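Local coordinates for cell division protein FtsZ 1 (PDB 2VAP) that binds GTP and, by a GTP-dependent polymerization, probably builds the contractile Z ring at the future site of cell division, at residues A[53-58]-A[211-216]; A[59-64]-A[218-223]. All coordinates share one frame; numbering follows the deposited sequence.

Contact 1 (A[53-58]-A[211-216]). With GDP (guanosine-5'-diphosphate), chain B.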
# COMPACT_ATOMS: atom_id res chain seq x y z
N ILE A 53 -9.10 4.86 3.95
CA ILE A 53 -9.38 6.03 3.10
C ILE A 53 -9.69 7.28 3.93
O ILE A 53 -9.16 8.36 3.63
CB ILE A 53 -10.53 5.74 2.09
CG1 ILE A 53 -10.09 4.70 1.04
CG2 ILE A 53 -11.02 7.02 1.41
CD1 ILE A 53 -9.00 5.16 0.07
N THR A 54 -10.53 7.13 4.95
CA THR A 54 -10.89 8.24 5.84
C THR A 54 -9.65 8.89 6.45
O THR A 54 -9.51 10.11 6.43
CB THR A 54 -11.84 7.77 6.97
OG1 THR A 54 -13.05 7.26 6.40
CG2 THR A 54 -12.19 8.92 7.92
N ARG A 55 -8.75 8.05 6.98
CA ARG A 55 -7.51 8.52 7.60
C ARG A 55 -6.59 9.22 6.60
O ARG A 55 -5.96 10.22 6.93
CB ARG A 55 -6.78 7.36 8.28
CG ARG A 55 -7.46 6.81 9.54
CD ARG A 55 -7.29 7.73 10.75
NE ARG A 55 -5.88 8.03 11.03
CZ ARG A 55 -5.09 7.29 11.80
NH1 ARG A 55 -5.54 6.20 12.39
NH2 ARG A 55 -3.83 7.66 11.98
N LEU A 56 -6.52 8.69 5.37
CA LEU A 56 -5.72 9.29 4.31
C LEU A 56 -6.29 10.64 3.86
O LEU A 56 -5.53 11.56 3.53
CB LEU A 56 -5.60 8.35 3.10
CG LEU A 56 -4.82 7.04 3.26
CD1 LEU A 56 -5.05 6.14 2.05
CD2 LEU A 56 -3.33 7.29 3.47
N LYS A 57 -7.62 10.75 3.86
CA LYS A 57 -8.31 11.98 3.48
C LYS A 57 -8.18 13.07 4.55
O LYS A 57 -7.99 14.25 4.22
CB LYS A 57 -9.79 11.69 3.17
CG LYS A 57 -10.64 12.90 2.78
CD LYS A 57 -10.26 13.47 1.42
CE LYS A 57 -11.05 14.73 1.12
NZ LYS A 57 -10.55 15.44 -0.09
N MET A 58 -8.27 12.67 5.82
CA MET A 58 -8.17 13.61 6.95
C MET A 58 -6.75 14.14 7.13
O MET A 58 -6.56 15.35 7.33
CB MET A 58 -8.65 12.96 8.25
CG MET A 58 -10.16 12.78 8.34
SD MET A 58 -10.74 12.44 10.02
CE MET A 58 -9.95 10.87 10.37
N ALA A 211 -2.82 -1.84 13.21
CA ALA A 211 -2.98 -2.24 11.81
C ALA A 211 -3.36 -1.05 10.92
O ALA A 211 -2.91 -0.96 9.78
CB ALA A 211 -4.01 -3.36 11.68
N ASP A 212 -4.18 -0.15 11.47
CA ASP A 212 -4.54 1.09 10.79
C ASP A 212 -3.31 1.92 10.46
O ASP A 212 -3.13 2.35 9.32
CB ASP A 212 -5.49 1.93 11.66
CG ASP A 212 -6.88 1.34 11.77
OD1 ASP A 212 -7.25 0.50 10.91
OD2 ASP A 212 -7.61 1.72 12.71
N GLU A 213 -2.47 2.14 11.47
CA GLU A 213 -1.26 2.95 11.33
C GLU A 213 -0.29 2.37 10.30
O GLU A 213 0.32 3.12 9.52
CB GLU A 213 -0.55 3.11 12.68
CG GLU A 213 -1.35 3.87 13.74
CD GLU A 213 -1.62 5.33 13.37
OE1 GLU A 213 -2.73 5.81 13.65
OE2 GLU A 213 -0.72 5.99 12.80
N VAL A 214 -0.15 1.05 10.31
CA VAL A 214 0.74 0.35 9.38
C VAL A 214 0.24 0.48 7.94
O VAL A 214 1.03 0.76 7.03
CB VAL A 214 0.94 -1.13 9.79
CG1 VAL A 214 1.67 -1.91 8.71
CG2 VAL A 214 1.69 -1.22 11.11
N LEU A 215 -1.06 0.28 7.74
CA LEU A 215 -1.68 0.46 6.43
C LEU A 215 -1.52 1.88 5.90
O LEU A 215 -1.20 2.08 4.73
CB LEU A 215 -3.17 0.08 6.47
CG LEU A 215 -3.55 -1.38 6.22
CD1 LEU A 215 -4.99 -1.63 6.66
CD2 LEU A 215 -3.36 -1.76 4.75
N ILE A 216 -1.73 2.86 6.77
CA ILE A 216 -1.54 4.28 6.43
C ILE A 216 -0.09 4.54 6.01
O ILE A 216 0.15 5.11 4.95
CB ILE A 216 -1.96 5.23 7.59
CG1 ILE A 216 -3.48 5.14 7.85
CG2 ILE A 216 -1.54 6.67 7.32
CD1 ILE A 216 -4.36 5.33 6.63
PB GDP B . -15.54 -6.31 4.97
O1B GDP B . -16.61 -7.35 4.71
O2B GDP B . -16.18 -4.96 5.18
O3B GDP B . -14.60 -6.26 3.79
O3A GDP B . -14.74 -6.77 6.29
PA GDP B . -13.82 -5.78 7.17
O1A GDP B . -13.12 -4.75 6.32
O2A GDP B . -14.61 -5.14 8.28
O5' GDP B . -12.75 -6.80 7.80
C5' GDP B . -11.94 -7.61 6.95
C4' GDP B . -10.59 -7.84 7.62
O4' GDP B . -9.96 -6.58 7.89
C3' GDP B . -10.73 -8.55 8.95
O3' GDP B . -10.60 -9.97 8.80
C2' GDP B . -9.65 -7.94 9.82
O2' GDP B . -8.44 -8.70 9.71
C1' GDP B . -9.40 -6.57 9.21
N9 GDP B . -10.03 -5.48 10.02
C8 GDP B . -11.25 -5.48 10.61
N7 GDP B . -11.48 -4.31 11.25
C5 GDP B . -10.39 -3.53 11.08
C6 GDP B . -9.96 -2.17 11.49
O6 GDP B . -10.71 -1.44 12.18
N1 GDP B . -8.75 -1.74 11.09
C2 GDP B . -7.93 -2.51 10.34
N2 GDP B . -6.72 -2.01 9.98
N3 GDP B . -8.26 -3.76 9.93
C4 GDP B . -9.45 -4.31 10.26
O HOH W 1 -7.93 4.49 12.43
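R55, I216 and L56 carry this contact between two helices whose local axes pass 10.3 Å apart at a crossing angle of -60°. The guanidinium of R55, on a chain bent at chi2 and chi3, grips E213 end-on with two nitrogens that share one acceptor: NH2 lies 2.7 Å and NH1 3.1 Å from E213 OE1. That oxygen sits in the guanidinium plane, whereas both nitrogens approach it from one face of the carboxylate, the two planes being 40° apart. Nearer the backbone of R55, I216 CD1 lies 3.6 Å from R55 CB and 3.8 Å from L56 CG, the I216 and L56 side chains lying antiparallel where they pass. One water accepts from R55 NH1 and donates to D212 OD2. The other oxygen, D212 OD1, takes both GDP N1 and GDP N2 at 2.7 Å each, reading the guanine edge. With an alanine here, N1 and N2 of the guanine would probably lose their shared acceptor, and the water on R55 NH1 its second mate. The contact thus sets helix 46-59 against the long helix 204-227, with I216 also touching T52, and L56 and I53 leaning on strand 40-45 of the parallel sheet.

Contact 2 (A[59-64]-A[218-223])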
# COMPACT_ATOMS: atom_id res chain seq x y z
N GLU A 59 -5.76 13.25 7.07
CA GLU A 59 -4.35 13.62 7.21
C GLU A 59 -3.85 14.39 5.99
O GLU A 59 -2.90 15.17 6.09
CB GLU A 59 -3.48 12.38 7.45
CG GLU A 59 -3.65 11.76 8.83
CD GLU A 59 -2.86 10.46 9.00
OE1 GLU A 59 -3.37 9.56 9.70
OE2 GLU A 59 -1.75 10.35 8.44
N GLY A 60 -4.49 14.16 4.84
CA GLY A 60 -4.17 14.87 3.61
C GLY A 60 -3.09 14.19 2.80
O GLY A 60 -1.96 14.69 2.72
N ILE A 61 -3.43 13.06 2.19
CA ILE A 61 -2.53 12.36 1.27
C ILE A 61 -2.30 13.21 0.02
O ILE A 61 -3.26 13.69 -0.59
CB ILE A 61 -3.04 10.92 0.92
CG1 ILE A 61 -2.03 10.19 0.02
CG2 ILE A 61 -4.45 10.96 0.31
CD1 ILE A 61 -2.22 8.68 -0.03
N GLU A 62 -1.04 13.40 -0.33
CA GLU A 62 -0.68 14.33 -1.40
C GLU A 62 -0.74 13.70 -2.79
O GLU A 62 -0.30 12.56 -2.99
CB GLU A 62 0.70 14.94 -1.15
CG GLU A 62 0.78 15.77 0.13
CD GLU A 62 2.03 16.63 0.21
OE1 GLU A 62 2.36 17.30 -0.79
OE2 GLU A 62 2.68 16.64 1.28
N GLY A 63 -1.31 14.44 -3.74
CA GLY A 63 -1.32 14.07 -5.15
C GLY A 63 -2.06 12.79 -5.52
O GLY A 63 -1.75 12.16 -6.53
N ALA A 64 -3.05 12.41 -4.71
CA ALA A 64 -3.82 11.20 -4.96
C ALA A 64 -5.31 11.40 -4.70
O ALA A 64 -5.71 12.00 -3.70
CB ALA A 64 -3.29 10.04 -4.13
N ALA A 218 2.12 2.43 4.92
CA ALA A 218 2.44 1.71 3.70
C ALA A 218 1.87 2.39 2.45
O ALA A 218 2.60 2.63 1.49
CB ALA A 218 1.95 0.26 3.79
N VAL A 219 0.58 2.71 2.49
CA VAL A 219 -0.10 3.34 1.35
C VAL A 219 0.38 4.78 1.13
O VAL A 219 0.80 5.14 0.03
CB VAL A 219 -1.65 3.28 1.48
CG1 VAL A 219 -2.33 4.03 0.34
CG2 VAL A 219 -2.14 1.84 1.51
N LYS A 220 0.32 5.59 2.19
CA LYS A 220 0.78 6.99 2.13
C LYS A 220 2.26 7.07 1.77
O LYS A 220 2.66 7.92 0.98
CB LYS A 220 0.50 7.71 3.45
CG LYS A 220 0.60 9.23 3.38
CD LYS A 220 0.17 9.86 4.69
CE LYS A 220 0.30 11.37 4.64
NZ LYS A 220 -0.13 12.00 5.92
N GLY A 221 3.06 6.17 2.34
CA GLY A 221 4.50 6.12 2.08
C GLY A 221 4.85 5.79 0.63
O GLY A 221 5.78 6.38 0.07
N LEU A 222 4.11 4.87 0.03
CA LEU A 222 4.32 4.51 -1.37
C LEU A 222 3.86 5.60 -2.33
O LEU A 222 4.56 5.92 -3.29
CB LEU A 222 3.66 3.17 -1.71
CG LEU A 222 4.43 1.90 -1.35
CD1 LEU A 222 3.51 0.69 -1.37
CD2 LEU A 222 5.62 1.69 -2.29
N VAL A 223 2.68 6.16 -2.07
CA VAL A 223 2.12 7.24 -2.88
C VAL A 223 3.02 8.47 -2.85
O VAL A 223 3.40 9.00 -3.90
CB VAL A 223 0.68 7.62 -2.43
CG1 VAL A 223 0.21 8.91 -3.12
CG2 VAL A 223 -0.30 6.49 -2.72
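I61 and V223 meet at about a right angle, with I61 CD1 3.9 Å from V223 CB and nearly as close to both of that valine's methyls. I61 CG1 lies anti to the backbone N (chi1 -177°), which carries CD1 over the helix, 4.1 Å from K220 CA. Further along the loop, A64 CB lies 3.8 Å and the carbonyl oxygen E62 O 3.7 Å from V223 CG1, so one valine is met by three residues of 59-64. K220 runs fully extended beyond CG, alongside I61, and its NZ ends 3.4 Å from E59 OE2, a salt bridge with only a weak hydrogen bond. The stronger partner of E59 is R55, which takes the other carboxylate oxygen, OE1; E59 therefore stands between two positive groups.

Further out, the loop is tied to the helix by polar bonds beyond the six residues 218-223: E62 N donates to E224 OE2, and E62 O accepts from T227 OG1. G60, with phi 89°, turns the chain out of helix 46-59, where a side chain would run into the preceding carbonyl. V223 itself rests on V42 and F126. This is the helix-to-strand connection of a Rossmann-like beta-alpha-beta unit, linking helix 46-59 to strand 64-70 in the GTPase domain, laid against the helix 204-227 that FtsZ shares with tubulin.

Contacts 1 and 2, with centres 9 Å apart, are successive levels of one packing along helix 204-227, each using a different part of helix 46-59 and the loop that follows it. L56 joins them: its CD1 lies 3.8 Å from V219 CG1, its CD2 3.8 Å from K220 CB, and its carbonyl O probably accepts a hydrogen bond from I61 N at 2.9 Å. A charged row also spans both, from E213 through R55 and E59 to K220. The nucleotide adjoins contact 1 directly, whereas in contact 2 the side chain of E59 is, between nearest atoms, about 12 Å from GDP and about 8 Å from that of D212.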